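Local coordinates for protein branched-chain-amino-acid aminotransferase (Pseudomonas aeruginosa, PDB 6NST) that probably transfers the amino group of leucine, isoleucine or valine to 2-oxoglutarate, using pyridoxal 5'-phosphate as cofactor, at residues S145-H150 with L172-S177. The protein carries 1 engineered substitution. Sequence-based numbering, arbitrary orientation.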
loop_
_atom_site.group_PDB
_atom_site.type_symbol
_atom_site.label_atom_id
_atom_site.label_comp_id
_atom_site.label_asym_id
_atom_site.label_seq_id
_atom_site.Cartn_x
_atom_site.Cartn_y
_atom_site.Cartn_z
ATOM N N SER A 145 9.749 14.908 -6.279
ATOM C CA SER A 145 10.788 13.962 -5.898
ATOM C C SER A 145 10.381 12.535 -6.236
ATOM O O SER A 145 9.230 12.136 -6.038
ATOM C CB SER A 145 11.080 14.074 -4.401
ATOM O OG SER A 145 11.976 13.060 -3.978
ATOM N N SER A 146 11.341 11.762 -6.750
ATOM C CA SER A 146 11.140 10.335 -6.955
ATOM C C SER A 146 11.285 9.540 -5.667
ATOM O O SER A 146 10.966 8.347 -5.652
ATOM C CB SER A 146 12.126 9.799 -7.998
ATOM O OG SER A 146 13.452 9.790 -7.493
ATOM N N PHE A 147 11.767 10.167 -4.597
ATOM C CA PHE A 147 11.812 9.540 -3.284
ATOM C C PHE A 147 10.487 9.775 -2.569
ATOM O O PHE A 147 10.009 10.911 -2.489
ATOM C CB PHE A 147 12.966 10.098 -2.448
ATOM C CG PHE A 147 14.322 9.837 -3.033
ATOM C CD1 PHE A 147 14.994 8.657 -2.756
ATOM C CD2 PHE A 147 14.929 10.773 -3.853
ATOM C CE1 PHE A 147 16.242 8.413 -3.291
ATOM C CE2 PHE A 147 16.179 10.535 -4.392
ATOM C CZ PHE A 147 16.836 9.355 -4.109
ATOM N N THR A 148 9.902 8.699 -2.053
ATOM C CA THR A 148 8.649 8.807 -1.321
ATOM C C THR A 148 8.892 9.413 0.056
ATOM O O THR A 148 9.875 9.088 0.728
ATOM C CB THR A 148 8.002 7.428 -1.192
ATOM O OG1 THR A 148 7.828 6.861 -2.496
ATOM C CG2 THR A 148 6.653 7.525 -0.509
ATOM N N ARG A 149 7.999 10.309 0.469
ATOM C CA ARG A 149 8.124 10.955 1.767
ATOM C C ARG A 149 7.881 9.942 2.890
ATOM O O ARG A 149 7.394 8.831 2.671
ATOM C CB ARG A 149 7.155 12.137 1.865
ATOM C CG ARG A 149 7.472 13.153 2.964
ATOM C CD ARG A 149 8.929 13.595 2.930
ATOM N NE ARG A 149 9.207 14.644 3.910
ATOM C CZ ARG A 149 10.409 15.172 4.122
ATOM N NH1 ARG A 149 11.456 14.746 3.428
ATOM N NH2 ARG A 149 10.567 16.123 5.031
ATOM N N HIS A 150 8.234 10.346 4.111
ATOM C CA HIS A 150 8.221 9.444 5.255
ATOM C C HIS A 150 6.841 8.834 5.481
ATOM O O HIS A 150 5.807 9.453 5.218
ATOM C CB HIS A 150 8.671 10.184 6.516
ATOM C CG HIS A 150 10.146 10.425 6.582
ATOM N ND1 HIS A 150 11.058 9.405 6.751
ATOM C CD2 HIS A 150 10.868 11.568 6.513
ATOM C CE1 HIS A 150 12.279 9.909 6.776
ATOM N NE2 HIS A 150 12.192 11.220 6.635
ATOM N N LEU A 172 16.345 16.725 -2.023
ATOM C CA LEU A 172 16.844 18.039 -2.412
ATOM C C LEU A 172 17.954 17.915 -3.448
ATOM O O LEU A 172 17.975 18.655 -4.438
ATOM C CB LEU A 172 17.340 18.809 -1.186
ATOM C CG LEU A 172 17.953 20.182 -1.497
ATOM C CD1 LEU A 172 16.932 21.089 -2.170
ATOM C CD2 LEU A 172 18.521 20.841 -0.246
ATOM N N GLN A 173 18.882 16.979 -3.237
ATOM C CA GLN A 173 19.952 16.765 -4.204
ATOM C C GLN A 173 19.395 16.351 -5.561
ATOM O O GLN A 173 19.912 16.768 -6.604
ATOM C CB GLN A 173 20.932 15.715 -3.679
ATOM C CG GLN A 173 22.129 15.493 -4.584
ATOM C CD GLN A 173 22.873 16.780 -4.885
ATOM O OE1 GLN A 173 23.104 17.602 -3.996
ATOM N NE2 GLN A 173 23.243 16.969 -6.147
ATOM N N GLU A 174 18.338 15.535 -5.568
ATOM C CA GLU A 174 17.722 15.146 -6.833
ATOM C C GLU A 174 17.136 16.352 -7.552
ATOM O O GLU A 174 17.314 16.509 -8.765
ATOM C CB GLU A 174 16.636 14.095 -6.599
ATOM C CG GLU A 174 15.884 13.718 -7.873
ATOM C CD GLU A 174 14.730 12.766 -7.625
ATOM O OE1 GLU A 174 14.068 12.886 -6.573
ATOM O OE2 GLU A 174 14.487 11.896 -8.487
ATOM N N ALA A 175 16.429 17.214 -6.818
ATOM C CA ALA A 175 15.831 18.393 -7.432
ATOM C C ALA A 175 16.891 19.332 -7.986
ATOM O O ALA A 175 16.681 19.962 -9.028
ATOM C CB ALA A 175 14.951 19.123 -6.419
ATOM N N ILE A 176 18.037 19.432 -7.311
ATOM C CA ILE A 176 19.101 20.310 -7.785
ATOM C C ILE A 176 19.782 19.714 -9.011
ATOM O O ILE A 176 20.027 20.413 -10.001
ATOM C CB ILE A 176 20.101 20.589 -6.648
ATOM C CG1 ILE A 176 19.413 21.372 -5.527
ATOM C CG2 ILE A 176 21.309 21.344 -7.171
ATOM C CD1 ILE A 176 20.300 21.638 -4.327
ATOM N N SER A 177 20.085 18.412 -8.977
ATOM C CA SER A 177 20.711 17.766 -10.126
ATOM C C SER A 177 19.800 17.749 -11.346
ATOM O O SER A 177 20.287 17.566 -12.466
ATOM C CB SER A 177 21.133 16.337 -9.770
ATOM O OG SER A 177 20.014 15.537 -9.427
#
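The carboxylate of Glu174 grips Ser146 through both of its oxygens. Glu174 OE1 accepts from the backbone N of Ser146 at 3.0 Å, with an N-H...O angle of 153°. Glu174 OE2 receives the hydroxyl proton of Ser146 OG at 2.5 Å, a short bond. Both donors come from the syn side, tilted moderately out of the carboxylate plane, so the group is held at two points and its rotation is restrained. CG and the backbone N of Glu174 lie on opposite sides of the CA-CB bond (chi1 176°) and the chain runs on extended, which carries the carboxylate well clear of the helix. Strand 140-145 belongs to the mixed sheet of this class-IV aminotransferase; the chain leaves it and turns a corner at Ser146 and Phe147, to which helix 166-177 brings Glu174. The corner is itself braced by an ST turn, in which Ser145 OG accepts from Phe147 N at 3.0 Å; the same hydroxyl lies 3.3 Å from Glu174 OE1. Beside the carboxylate, the Phe147 ring approaches obliquely, its plane inclined 69° to that of the carboxylate, and Phe147 CD2 stands 3.6 Å from Glu174 OE1. Arg243 of the second subunit hydrogen-bonds to Ser146 OG and forms a cation-pi contact with the Phe147 ring, placing this buried corner at a subunit interface.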